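Local coordinates for protein aminotransferase AspB (Helicobacter pylori 26695, PDB 3EZS) that probably acts as a pyridoxal 5'-phosphate-dependent aminotransferase, moving amino groups between amino acids and keto acids, at residues 58-63 with 255-260; 236-241 with 269-274; 323-328 with 369-374; 350-355 with 363-368. All coordinates share one frame; numbering follows the deposited sequence. Where two conformers were deposited one is given.

Contact 1 (58-63 with 255-260); sequences SAFEES and AFRAYL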
loop_
_atom_site.group_PDB
_atom_site.type_symbol
_atom_site.label_atom_id
_atom_site.label_comp_id
_atom_site.label_asym_id
_atom_site.label_seq_id
_atom_site.Cartn_x
_atom_site.Cartn_y
_atom_site.Cartn_z
ATOM N N SER A 58 -2.256 -7.435 7.951
ATOM C CA SER A 58 -1.333 -7.280 6.822
ATOM C C SER A 58 -1.288 -8.534 5.937
ATOM O O SER A 58 -1.047 -8.432 4.731
ATOM C CB SER A 58 0.069 -6.880 7.278
ATOM O OG SER A 58 0.672 -7.872 8.068
ATOM N N ALA A 59 -1.542 -9.700 6.548
ATOM C CA ALA A 59 -1.584 -10.989 5.852
ATOM C C ALA A 59 -2.913 -11.238 5.132
ATOM O O ALA A 59 -3.037 -12.224 4.397
ATOM C CB ALA A 59 -1.339 -12.112 6.840
ATOM N N PHE A 60 -3.897 -10.360 5.345
ATOM C CA PHE A 60 -5.252 -10.521 4.816
ATOM C C PHE A 60 -5.901 -11.727 5.505
ATOM O O PHE A 60 -5.231 -12.522 6.144
ATOM C CB PHE A 60 -5.281 -10.678 3.288
ATOM C CG PHE A 60 -4.819 -9.458 2.532
ATOM C CD1 PHE A 60 -3.481 -9.176 2.397
ATOM C CD2 PHE A 60 -5.735 -8.617 1.926
ATOM C CE1 PHE A 60 -3.052 -8.074 1.692
ATOM C CE2 PHE A 60 -5.313 -7.501 1.220
ATOM C CZ PHE A 60 -3.969 -7.235 1.096
ATOM N N GLU A 61 -7.210 -11.854 5.360
ATOM C CA GLU A 61 -7.956 -12.913 6.008
ATOM C C GLU A 61 -7.605 -14.293 5.478
ATOM O O GLU A 61 -7.375 -14.466 4.289
ATOM C CB GLU A 61 -9.465 -12.657 5.851
ATOM C CG GLU A 61 -9.963 -11.438 6.627
ATOM C CD GLU A 61 -9.694 -11.581 8.119
ATOM O OE1 GLU A 61 -10.230 -12.533 8.720
ATOM O OE2 GLU A 61 -8.950 -10.750 8.691
ATOM N N GLU A 62 -7.585 -15.269 6.383
ATOM C CA GLU A 62 -7.325 -16.661 6.038
ATOM C C GLU A 62 -8.246 -17.172 4.949
ATOM O O GLU A 62 -7.826 -17.961 4.113
ATOM C CB GLU A 62 -7.507 -17.564 7.267
ATOM C CG GLU A 62 -6.331 -17.535 8.213
ATOM C CD GLU A 62 -5.079 -18.043 7.531
ATOM O OE1 GLU A 62 -5.148 -19.115 6.881
ATOM O OE2 GLU A 62 -4.035 -17.366 7.630
ATOM N N SER A 63 -9.505 -16.726 4.979
ATOM C CA SER A 63 -10.489 -17.157 4.004
ATOM C C SER A 63 -10.117 -16.674 2.606
ATOM O O SER A 63 -10.313 -17.378 1.651
ATOM C CB SER A 63 -11.883 -16.687 4.420
ATOM O OG SER A 63 -11.942 -15.279 4.567
ATOM N N ALA A 255 7.084 -11.025 6.994
ATOM C CA ALA A 255 7.573 -10.184 8.107
ATOM C C ALA A 255 7.846 -8.751 7.633
ATOM O O ALA A 255 7.561 -7.793 8.343
ATOM C CB ALA A 255 8.842 -10.793 8.746
ATOM N N PHE A 256 8.402 -8.604 6.435
ATOM C CA PHE A 256 8.655 -7.280 5.875
ATOM C C PHE A 256 7.318 -6.548 5.640
ATOM O O PHE A 256 7.170 -5.392 5.975
ATOM C CB PHE A 256 9.485 -7.420 4.590
ATOM C CG PHE A 256 9.673 -6.130 3.806
ATOM C CD1 PHE A 256 10.363 -5.058 4.348
ATOM C CD2 PHE A 256 9.213 -6.023 2.498
ATOM C CE1 PHE A 256 10.559 -3.879 3.614
ATOM C CE2 PHE A 256 9.425 -4.854 1.749
ATOM C CZ PHE A 256 10.095 -3.789 2.303
ATOM N N ARG A 257 6.333 -7.263 5.116
ATOM C CA ARG A 257 5.025 -6.685 4.819
ATOM C C ARG A 257 4.240 -6.193 6.041
ATOM O O ARG A 257 3.327 -5.370 5.903
ATOM C CB ARG A 257 4.188 -7.677 4.011
ATOM C CG ARG A 257 4.642 -7.838 2.556
ATOM C CD ARG A 257 3.698 -8.768 1.760
ATOM N NE ARG A 257 2.395 -8.151 1.556
ATOM C CZ ARG A 257 2.098 -7.303 0.564
ATOM N NH1 ARG A 257 2.994 -6.955 -0.338
ATOM N NH2 ARG A 257 0.888 -6.782 0.493
ATOM N N ALA A 258 4.588 -6.699 7.224
ATOM C CA ALA A 258 3.955 -6.261 8.472
ATOM C C ALA A 258 4.089 -4.754 8.647
ATOM O O ALA A 258 3.198 -4.131 9.184
ATOM C CB ALA A 258 4.579 -6.996 9.687
ATOM N N TYR A 259 5.202 -4.189 8.163
ATOM C CA TYR A 259 5.526 -2.763 8.277
ATOM C C TYR A 259 4.976 -1.821 7.194
ATOM O O TYR A 259 4.926 -0.604 7.400
ATOM C CB TYR A 259 7.050 -2.607 8.221
ATOM C CG TYR A 259 7.793 -3.282 9.338
ATOM C CD1 TYR A 259 8.005 -2.627 10.556
ATOM C CD2 TYR A 259 8.282 -4.572 9.187
ATOM C CE1 TYR A 259 8.691 -3.244 11.594
ATOM C CE2 TYR A 259 8.975 -5.206 10.213
ATOM C CZ TYR A 259 9.184 -4.541 11.417
ATOM O OH TYR A 259 9.864 -5.178 12.450
ATOM N N LEU A 260 4.585 -2.370 6.052
ATOM C CA LEU A 260 4.254 -1.560 4.887
ATOM C C LEU A 260 2.878 -0.896 4.833
ATOM O O LEU A 260 2.733 0.104 4.138
ATOM C CB LEU A 260 4.441 -2.400 3.626
ATOM C CG LEU A 260 5.796 -3.085 3.429
ATOM C CD1 LEU A 260 5.701 -3.992 2.215
ATOM C CD2 LEU A 260 6.919 -2.067 3.282
HETATM O O HOH W 1 0.259 -9.793 2.823
HETATM O O HOH W 2 -0.504 -6.296 3.174
#
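With chi1 at 64°, Ser58 holds its OG between its own backbone N and carbonyl carbon, which lays the hydroxyl beside Ala258, while Arg257 turns at chi3 (69°) and swings its guanidinium round toward Phe60. The direct contacts are modest. Ser58 OG lies 3.7 Å from Ala258 CA, and Ser58 CB rests 3.8 Å from Arg257 O, so the serine sits against the backbone at Arg257 and Ala258. Farther along the arginine, NH2 of Arg257 approaches CE1 of Phe60 at 4.3 Å, near the plane of the ring and at its edge, which makes this a loose neighbour rather than a cation-pi pair. The real coupling runs through two waters. Both donate to Ser58 O; one accepts from Arg257 NE at 3.0 Å, the other from Arg257 NH2 at 3.1 Å, and the first also lies in the plane of the Phe60 ring, at the edge. Arg257 NH2 has its stronger partner in Glu93, a salt bridge, while NH1 bonds to Tyr253 OH. This segment also faces the second subunit, where Arg92 of that subunit bonds to Ala258 O. The example illustrates solvent used as a connector: a carbonyl that accepts two water bonds is linked to a buried arginine whose charge is probably balanced chiefly by Glu93, with the waters satisfying the nitrogens that face Ser58.

Contact 2 (236-241 with 269-274); sequences PGLRSG and QKASEA. With PO4 (phosphate ion), chain C.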
loop_
_atom_site.group_PDB
_atom_site.type_symbol
_atom_site.label_atom_id
_atom_site.label_comp_id
_atom_site.label_asym_id
_atom_site.label_seq_id
_atom_site.Cartn_x
_atom_site.Cartn_y
_atom_site.Cartn_z
ATOM N N PRO A 236 -10.825 -3.962 -10.831
ATOM C CA PRO A 236 -9.554 -3.358 -10.413
ATOM C C PRO A 236 -9.666 -2.607 -9.094
ATOM O O PRO A 236 -8.695 -2.550 -8.363
ATOM C CB PRO A 236 -9.224 -2.383 -11.554
ATOM C CG PRO A 236 -10.538 -2.068 -12.170
ATOM C CD PRO A 236 -11.278 -3.379 -12.109
ATOM N N GLY A 237 -10.850 -2.091 -8.766
ATOM C CA GLY A 237 -11.049 -1.393 -7.492
ATOM C C GLY A 237 -10.851 -2.229 -6.231
ATOM O O GLY A 237 -10.627 -1.677 -5.155
ATOM N N LEU A 238 -10.954 -3.553 -6.343
ATOM C CA LEU A 238 -10.779 -4.434 -5.197
ATOM C C LEU A 238 -9.324 -4.473 -4.699
ATOM O O LEU A 238 -9.099 -4.730 -3.517
ATOM C CB LEU A 238 -11.289 -5.861 -5.506
ATOM C CG LEU A 238 -12.811 -6.035 -5.622
ATOM C CD1 LEU A 238 -13.167 -7.439 -6.064
ATOM C CD2 LEU A 238 -13.559 -5.718 -4.321
ATOM N N ARG A 239 -8.364 -4.192 -5.588
ATOM C CA ARG A 239 -6.937 -4.199 -5.273
ATOM C C ARG A 239 -6.573 -5.536 -4.637
ATOM O O ARG A 239 -6.125 -5.592 -3.497
ATOM C CB ARG A 239 -6.541 -3.040 -4.334
ATOM C CG ARG A 239 -7.065 -1.663 -4.685
ATOM C CD ARG A 239 -6.709 -1.154 -6.092
ATOM N NE ARG A 239 -5.310 -1.363 -6.456
ATOM C CZ ARG A 239 -4.835 -2.127 -7.441
ATOM N NH1 ARG A 239 -5.616 -2.807 -8.270
ATOM N NH2 ARG A 239 -3.524 -2.192 -7.602
ATOM N N SER A 240 -6.796 -6.612 -5.378
ATOM C CA SER A 240 -6.497 -7.952 -4.908
ATOM C C SER A 240 -5.571 -8.703 -5.864
ATOM O O SER A 240 -5.814 -8.791 -7.065
ATOM C CB SER A 240 -7.770 -8.780 -4.693
ATOM O OG SER A 240 -7.421 -10.048 -4.154
ATOM N N GLY A 241 -4.523 -9.258 -5.287
ATOM C CA GLY A 241 -3.542 -10.040 -6.010
ATOM C C GLY A 241 -2.860 -10.948 -5.015
ATOM O O GLY A 241 -3.264 -11.022 -3.845
ATOM N N GLN A 269 -12.142 -7.533 1.090
ATOM C CA GLN A 269 -11.578 -8.875 1.054
ATOM C C GLN A 269 -12.662 -9.945 0.861
ATOM O O GLN A 269 -12.406 -10.946 0.200
ATOM C CB GLN A 269 -10.810 -9.167 2.325
ATOM C CG GLN A 269 -9.657 -8.189 2.652
ATOM C CD GLN A 269 -8.793 -8.694 3.783
ATOM O OE1 GLN A 269 -8.502 -9.887 3.839
ATOM N NE2 GLN A 269 -8.361 -7.794 4.680
ATOM N N LYS A 270 -13.859 -9.761 1.438
ATOM C CA LYS A 270 -14.965 -10.726 1.197
ATOM C C LYS A 270 -15.376 -10.731 -0.265
ATOM O O LYS A 270 -15.612 -11.803 -0.836
ATOM C CB LYS A 270 -16.229 -10.461 2.053
ATOM C CG LYS A 270 -16.302 -11.215 3.358
ATOM C CD LYS A 270 -16.363 -12.751 3.179
ATOM C CE LYS A 270 -16.088 -13.480 4.506
ATOM N NZ LYS A 270 -15.565 -14.874 4.302
ATOM N N ALA A 271 -15.517 -9.535 -0.854
ATOM C CA ALA A 271 -15.853 -9.419 -2.285
ATOM C C ALA A 271 -14.729 -10.019 -3.165
ATOM O O ALA A 271 -14.998 -10.670 -4.193
ATOM C CB ALA A 271 -16.150 -7.957 -2.672
ATOM N N SER A 272 -13.478 -9.809 -2.759
ATOM C CA SER A 272 -12.333 -10.414 -3.460
ATOM C C SER A 272 -12.428 -11.920 -3.364
ATOM O O SER A 272 -12.199 -12.616 -4.340
ATOM C CB SER A 272 -11.014 -10.002 -2.831
ATOM O OG SER A 272 -10.791 -8.631 -3.030
ATOM N N GLU A 273 -12.774 -12.417 -2.183
ATOM C CA GLU A 273 -12.903 -13.862 -1.963
ATOM C C GLU A 273 -13.994 -14.466 -2.854
ATOM O O GLU A 273 -13.803 -15.531 -3.431
ATOM C CB GLU A 273 -13.225 -14.134 -0.501
ATOM C CG GLU A 273 -13.327 -15.606 -0.147
ATOM C CD GLU A 273 -13.899 -15.828 1.236
ATOM O OE1 GLU A 273 -13.847 -14.898 2.058
ATOM O OE2 GLU A 273 -14.396 -16.944 1.500
ATOM N N ALA A 274 -15.140 -13.790 -2.945
ATOM C CA ALA A 274 -16.230 -14.259 -3.789
ATOM C C ALA A 274 -15.750 -14.332 -5.244
ATOM O O ALA A 274 -16.044 -15.299 -5.936
ATOM C CB ALA A 274 -17.466 -13.351 -3.640
HETATM P P PO4 C . -2.961 -4.469 -10.663
HETATM O O1 PO4 C . -3.041 -5.854 -10.084
HETATM O O2 PO4 C . -2.244 -3.550 -9.733
HETATM O O3 PO4 C . -4.336 -3.934 -10.853
HETATM O O4 PO4 C . -2.171 -4.536 -11.935
#
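Ser240 and Ser272 bring two hydroxyls to the same place, yet these lie 3.8 Å apart, OG to OG, and make no hydrogen bond with each other. Each is engaged elsewhere: Ser272 OG, beside its own backbone N at chi1 -67°, bonds back to Ile268 O one turn earlier in the helix, and Ser240 OG, anti to its backbone N, bonds to Trp276 NE1. What crosses the interface is therefore van der Waals contact. Ser272 OG sits 3.5 Å from Ser240 CB and 3.7 Å from Leu238 CB, and Leu238 extends past it to place CD2 at 3.8 Å from Ala271 CB. Arg239, between the two residues that touch the helix, has positive phi and psi and takes its bent side chain the other way. There NH1 shares Pro236 O with Arg239 N, on a lone pair in the carbonyl plane, which should steady the guanidinium; NH2 and NH1 then reach the phosphate ion, at 2.8 Å to O2 and 3.1 Å to O3. The hydroxyls of Ser228 and Ser230 and the backbone N of Ser91 and Arg92 also bond this ion, an arrangement consistent with the phosphate site of the cofactor in class I and II aminotransferases. The loop thus leads into strand 241-245 with helix 266-277 on one side, while helix 39-46 packs against Leu238 and Ala271, and helix 62-76 touches Ser240 and Glu273.

Contact 3 (323-328 with 369-374); sequences AKTLYQ and ETYREN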
loop_
_atom_site.group_PDB
_atom_site.type_symbol
_atom_site.label_atom_id
_atom_site.label_comp_id
_atom_site.label_asym_id
_atom_site.label_seq_id
_atom_site.Cartn_x
_atom_site.Cartn_y
_atom_site.Cartn_z
ATOM N N ALA A 323 0.366 7.099 -34.921
ATOM C CA ALA A 323 -0.568 7.510 -33.866
ATOM C C ALA A 323 -1.153 8.882 -34.169
ATOM O O ALA A 323 -2.347 9.066 -34.002
ATOM C CB ALA A 323 0.099 7.514 -32.476
ATOM N N LYS A 324 -0.301 9.820 -34.606
ATOM C CA LYS A 324 -0.697 11.195 -34.936
ATOM C C LYS A 324 -1.680 11.227 -36.075
ATOM O O LYS A 324 -2.706 11.885 -35.975
ATOM C CB LYS A 324 0.528 12.079 -35.276
ATOM C CG LYS A 324 1.134 12.838 -34.086
ATOM C CD LYS A 324 2.647 13.129 -34.211
ATOM C CE LYS A 324 3.101 13.736 -35.527
ATOM N NZ LYS A 324 4.600 13.735 -35.649
ATOM N N THR A 325 -1.341 10.533 -37.159
ATOM C CA THR A 325 -2.195 10.451 -38.342
ATOM C C THR A 325 -3.565 9.858 -38.023
ATOM O O THR A 325 -4.596 10.412 -38.434
ATOM C CB THR A 325 -1.541 9.599 -39.472
ATOM O OG1 THR A 325 -0.283 10.174 -39.815
ATOM C CG2 THR A 325 -2.427 9.576 -40.736
ATOM N N LEU A 326 -3.583 8.746 -37.289
ATOM C CA LEU A 326 -4.842 8.090 -36.968
ATOM C C LEU A 326 -5.737 8.974 -36.076
ATOM O O LEU A 326 -6.945 9.042 -36.272
ATOM C CB LEU A 326 -4.559 6.731 -36.314
ATOM C CG LEU A 326 -5.724 5.764 -36.131
ATOM C CD1 LEU A 326 -6.277 5.285 -37.452
ATOM C CD2 LEU A 326 -5.264 4.590 -35.296
ATOM N N TYR A 327 -5.136 9.644 -35.105
ATOM C CA TYR A 327 -5.891 10.498 -34.207
ATOM C C TYR A 327 -6.425 11.740 -34.923
ATOM O O TYR A 327 -7.582 12.129 -34.742
ATOM C CB TYR A 327 -5.021 10.903 -33.035
ATOM C CG TYR A 327 -5.742 11.706 -31.996
ATOM C CD1 TYR A 327 -6.756 11.128 -31.233
ATOM C CD2 TYR A 327 -5.381 13.022 -31.723
ATOM C CE1 TYR A 327 -7.423 11.855 -30.256
ATOM C CE2 TYR A 327 -6.041 13.757 -30.746
ATOM C CZ TYR A 327 -7.053 13.163 -30.010
ATOM O OH TYR A 327 -7.704 13.877 -29.035
ATOM N N GLN A 328 -5.567 12.369 -35.711
ATOM C CA GLN A 328 -5.922 13.540 -36.495
ATOM C C GLN A 328 -7.104 13.277 -37.420
ATOM O O GLN A 328 -8.054 14.041 -37.449
ATOM C CB GLN A 328 -4.694 13.921 -37.330
ATOM C CG GLN A 328 -4.849 14.959 -38.416
ATOM C CD GLN A 328 -5.111 16.332 -37.888
ATOM O OE1 GLN A 328 -4.244 17.203 -37.978
ATOM N NE2 GLN A 328 -6.298 16.544 -37.308
ATOM N N GLU A 369 -6.534 -0.718 -40.229
ATOM C CA GLU A 369 -5.909 -1.515 -41.283
ATOM C C GLU A 369 -5.803 -0.743 -42.596
ATOM O O GLU A 369 -4.771 -0.832 -43.258
ATOM C CB GLU A 369 -6.625 -2.866 -41.466
ATOM C CG GLU A 369 -6.041 -3.803 -42.577
ATOM C CD GLU A 369 -4.623 -4.334 -42.292
ATOM O OE1 GLU A 369 -4.000 -3.948 -41.289
ATOM O OE2 GLU A 369 -4.123 -5.168 -43.076
ATOM N N THR A 370 -6.833 0.033 -42.960
ATOM C CA THR A 370 -6.772 0.841 -44.185
ATOM C C THR A 370 -5.597 1.839 -44.155
ATOM O O THR A 370 -5.018 2.121 -45.183
ATOM C CB THR A 370 -8.083 1.629 -44.483
ATOM O OG1 THR A 370 -8.312 2.594 -43.452
ATOM C CG2 THR A 370 -9.317 0.695 -44.609
ATOM N N TYR A 371 -5.240 2.371 -42.988
ATOM C CA TYR A 371 -4.097 3.315 -42.903
ATOM C C TYR A 371 -2.738 2.625 -42.973
ATOM O O TYR A 371 -1.731 3.231 -43.343
ATOM C CB TYR A 371 -4.165 4.157 -41.622
ATOM C CG TYR A 371 -5.138 5.303 -41.729
ATOM C CD1 TYR A 371 -6.487 5.108 -41.531
ATOM C CD2 TYR A 371 -4.697 6.583 -42.054
ATOM C CE1 TYR A 371 -7.393 6.168 -41.646
ATOM C CE2 TYR A 371 -5.581 7.642 -42.168
ATOM C CZ TYR A 371 -6.926 7.427 -41.965
ATOM O OH TYR A 371 -7.798 8.468 -42.077
ATOM N N ARG A 372 -2.732 1.349 -42.638
ATOM C CA ARG A 372 -1.523 0.566 -42.548
ATOM C C ARG A 372 -1.222 -0.152 -43.842
ATOM O O ARG A 372 -0.078 -0.184 -44.284
ATOM C CB ARG A 372 -1.731 -0.453 -41.427
ATOM C CG ARG A 372 -0.487 -1.011 -40.829
ATOM C CD ARG A 372 -0.831 -1.925 -39.673
ATOM N NE ARG A 372 -1.407 -3.156 -40.174
ATOM C CZ ARG A 372 -0.733 -4.276 -40.410
ATOM N NH1 ARG A 372 0.564 -4.375 -40.138
ATOM N NH2 ARG A 372 -1.382 -5.330 -40.896
ATOM N N GLU A 373 -2.255 -0.711 -44.467
ATOM C CA GLU A 373 -2.069 -1.522 -45.677
ATOM C C GLU A 373 -1.461 -0.749 -46.844
ATOM O O GLU A 373 -1.600 0.479 -46.934
ATOM C CB GLU A 373 -3.390 -2.186 -46.097
ATOM C CG GLU A 373 -4.451 -1.230 -46.669
ATOM C CD GLU A 373 -5.825 -1.879 -46.770
ATOM O OE1 GLU A 373 -5.946 -3.081 -46.457
ATOM O OE2 GLU A 373 -6.791 -1.184 -47.144
ATOM N N ASN A 374 -0.791 -1.497 -47.725
ATOM C CA ASN A 374 -0.141 -0.957 -48.921
ATOM C C ASN A 374 -1.132 -0.376 -49.947
ATOM O O ASN A 374 -2.072 -1.050 -50.377
ATOM C CB ASN A 374 0.721 -2.049 -49.581
#
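Tyr371 reaches across to Thr325 and Leu326 from helix 358-372, and its side chain can be followed outward atom by atom. From CB, which points toward helix 319-330, chi1 of -79° sets CG beside the backbone N and turns the ring so that both partners lie on the same side of its plane. At CD1 the ring meets Leu326 CD1 at 4.1 Å, a contact that belongs to one of the two conformers deposited for that leucine and is doubtful for that reason. On the CD2 and CE2 side of the ring the partner is a single methyl, Thr325 CG2, 4.0 Å from each. Both partners come to the ring at a slant. The tip, OH, continues past them to a hydrogen bond with Glu330, while Phe322 and Asn329 of helix 319-330 also touch the tyrosine. Thr325 turns its OG1 back to Asn321 O, which allows CG2 to be the group that faces the ring. One residue on, Arg372 grips OE1 of Glu369 side-on with NE and NH2, the former at 2.9 Å, a salt bridge within the helix end, whose arginine also bonds to Pro315 O and Lys301 O. The chemistry is that of an amphipathic tyrosine: an apolar ring packed on methyl groups, its hydroxyl reaching a carboxylate near the end of the partner helix.

Contact 4 (350-355 with 363-368); sequences VRLALV and KPLEII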
loop_
_atom_site.group_PDB
_atom_site.type_symbol
_atom_site.label_atom_id
_atom_site.label_comp_id
_atom_site.label_asym_id
_atom_site.label_seq_id
_atom_site.Cartn_x
_atom_site.Cartn_y
_atom_site.Cartn_z
ATOM N N VAL A 350 2.686 0.275 -32.788
ATOM C CA VAL A 350 1.717 0.917 -31.890
ATOM C C VAL A 350 1.071 -0.258 -31.181
ATOM O O VAL A 350 0.917 -1.348 -31.775
ATOM C CB VAL A 350 0.612 1.815 -32.552
ATOM C CG1 VAL A 350 1.231 3.063 -33.170
ATOM C CG2 VAL A 350 -0.263 1.040 -33.560
ATOM N N ARG A 351 0.744 -0.056 -29.909
ATOM C CA ARG A 351 0.059 -1.050 -29.137
ATOM C C ARG A 351 -1.411 -0.667 -29.149
ATOM O O ARG A 351 -1.749 0.518 -28.996
ATOM C CB ARG A 351 0.546 -1.104 -27.689
ATOM C CG ARG A 351 -0.022 -2.311 -26.942
ATOM C CD ARG A 351 0.143 -2.202 -25.445
ATOM N NE ARG A 351 -0.767 -1.210 -24.864
ATOM C CZ ARG A 351 -0.754 -0.883 -23.576
ATOM N NH1 ARG A 351 0.055 -1.508 -22.727
ATOM N NH2 ARG A 351 -1.578 0.039 -23.127
ATOM N N LEU A 352 -2.261 -1.681 -29.314
ATOM C CA LEU A 352 -3.713 -1.537 -29.291
ATOM C C LEU A 352 -4.232 -2.388 -28.106
ATOM O O LEU A 352 -3.819 -3.542 -27.958
ATOM C CB LEU A 352 -4.345 -2.062 -30.589
ATOM C CG LEU A 352 -3.908 -1.568 -31.979
ATOM C CD1 LEU A 352 -4.797 -2.207 -33.034
ATOM C CD2 LEU A 352 -3.961 -0.069 -32.111
ATOM N N ALA A 353 -5.130 -1.817 -27.292
ATOM C CA ALA A 353 -5.691 -2.481 -26.122
ATOM C C ALA A 353 -7.147 -2.807 -26.436
ATOM O O ALA A 353 -7.989 -1.916 -26.445
ATOM C CB ALA A 353 -5.568 -1.571 -24.868
ATOM N N LEU A 354 -7.438 -4.086 -26.698
ATOM C CA LEU A 354 -8.783 -4.496 -27.118
ATOM C C LEU A 354 -9.679 -4.729 -25.893
ATOM O O LEU A 354 -10.094 -5.849 -25.591
ATOM C CB LEU A 354 -8.708 -5.725 -28.028
ATOM C CG LEU A 354 -7.752 -5.610 -29.225
ATOM C CD1 LEU A 354 -7.962 -6.800 -30.117
ATOM C CD2 LEU A 354 -7.900 -4.300 -30.034
ATOM N N VAL A 355 -10.000 -3.621 -25.230
ATOM C CA VAL A 355 -10.716 -3.635 -23.958
ATOM C C VAL A 355 -12.204 -3.287 -24.071
ATOM O O VAL A 355 -12.844 -2.964 -23.069
ATOM C CB VAL A 355 -9.973 -2.734 -22.922
ATOM C CG1 VAL A 355 -8.562 -3.280 -22.674
ATOM C CG2 VAL A 355 -9.906 -1.282 -23.390
ATOM N N LYS A 363 -15.463 -1.754 -36.660
ATOM C CA LYS A 363 -15.212 -0.581 -37.468
ATOM C C LYS A 363 -13.828 0.021 -37.232
ATOM O O LYS A 363 -13.052 0.126 -38.179
ATOM C CB LYS A 363 -16.328 0.475 -37.272
ATOM C CG LYS A 363 -16.244 1.687 -38.191
ATOM C CD LYS A 363 -16.469 1.290 -39.648
ATOM C CE LYS A 363 -16.423 2.485 -40.570
ATOM N NZ LYS A 363 -16.630 2.055 -41.981
ATOM N N PRO A 364 -13.508 0.435 -35.993
ATOM C CA PRO A 364 -12.179 1.030 -35.785
ATOM C C PRO A 364 -10.983 0.176 -36.208
ATOM O O PRO A 364 -9.997 0.726 -36.701
ATOM C CB PRO A 364 -12.124 1.267 -34.278
ATOM C CG PRO A 364 -13.245 0.521 -33.709
ATOM C CD PRO A 364 -14.286 0.454 -34.746
ATOM N N LEU A 365 -11.060 -1.139 -36.029
ATOM C CA LEU A 365 -9.936 -2.002 -36.408
ATOM C C LEU A 365 -9.788 -2.050 -37.917
ATOM O O LEU A 365 -8.668 -2.079 -38.422
ATOM C CB LEU A 365 -10.072 -3.416 -35.816
ATOM C CG LEU A 365 -10.010 -3.565 -34.287
ATOM C CD1 LEU A 365 -10.247 -5.021 -33.893
ATOM C CD2 LEU A 365 -8.686 -3.076 -33.736
ATOM N N GLU A 366 -10.907 -2.060 -38.644
ATOM C CA GLU A 366 -10.854 -2.021 -40.115
ATOM C C GLU A 366 -10.230 -0.715 -40.626
ATOM O O GLU A 366 -9.424 -0.713 -41.574
ATOM C CB GLU A 366 -12.249 -2.204 -40.710
ATOM C CG GLU A 366 -12.741 -3.644 -40.559
ATOM C CD GLU A 366 -14.147 -3.906 -41.119
ATOM O OE1 GLU A 366 -14.882 -2.943 -41.477
ATOM O OE2 GLU A 366 -14.502 -5.109 -41.203
ATOM N N ILE A 367 -10.613 0.382 -39.977
ATOM C CA ILE A 367 -10.112 1.699 -40.315
ATOM C C ILE A 367 -8.597 1.726 -40.129
ATOM O O ILE A 367 -7.854 2.147 -41.024
ATOM C CB ILE A 367 -10.791 2.779 -39.453
ATOM C CG1 ILE A 367 -12.256 2.933 -39.863
ATOM C CG2 ILE A 367 -10.120 4.121 -39.644
ATOM C CD1 ILE A 367 -13.083 3.834 -38.939
ATOM N N ILE A 368 -8.151 1.249 -38.973
ATOM C CA ILE A 368 -6.734 1.173 -38.686
ATOM C C ILE A 368 -6.001 0.437 -39.811
ATOM O O ILE A 368 -4.983 0.927 -40.307
ATOM C CB ILE A 368 -6.478 0.492 -37.327
ATOM C CG1 ILE A 368 -6.887 1.431 -36.183
ATOM C CG2 ILE A 368 -4.968 0.101 -37.161
ATOM C CD1 ILE A 368 -6.855 0.783 -34.733
#
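No flat group lies among Leu352, Leu354, Leu365 and Ile368, the four that meet here; the aromatic rings come from neighbours, Phe322 packing on Ile368 and Phe300 on Leu365. The contact is built of branched aliphatic ends. Leu365 supplies one methyl, CD2, to two partners, standing 4.0 Å from Leu352 CD1 and 4.0 Å from Leu354 CD2. Leu352 runs past Leu365 in the opposite direction, whereas Leu354 meets it at a slant. Ile368, one turn further along the helix, approaches Leu352 tip to tip: its CD1 is 4.0 Å from both Leu352 CD1 and Leu352 CD2, so the fork of the leucine receives the end of the isoleucine. That reach depends on an extended chain, with chi2 of Ile368 at 172°. Leu352 points at the helix from the strand, while Leu354, at the centre of an inverse gamma turn just after it, brings only its terminal methyl to Leu365. Arg351, the residue before Leu352, points away from the helix and bonds to Asn165 and Gly29 O; in relatives an arginine at the corresponding place binds the substrate carboxylate, and this one may do likewise. The helix 358-372 therefore packs on one face of the three-stranded sheet, with strand 311-315 beside strand 349-353, helix 280-299 against Leu354 and Leu365, and helix 319-330 next to Ile368.

The four contacts form two pairs at distant parts of the chain. Contacts 1 and 2, with centres about 15 Å apart, touch through Glu61 N and Gln269 OE1, a probable hydrogen bond of 2.8 Å, and both lie against the second subunit. The phosphate ion belongs to contact 2; through Arg92 of the other subunit, contact 1 borders a residue whose counterpart in this chain bonds that ion through its backbone N. Contacts 3 and 4 share helix 358-372, with centres about 10 Å apart, and meet where Leu326 CD2 packs 3.7 Å from Ile368 CG1. Contact 4 comes within about 11 Å of contact 2 at nearest atoms, whereas the centres of contacts 1 and 3 are about 48 Å apart.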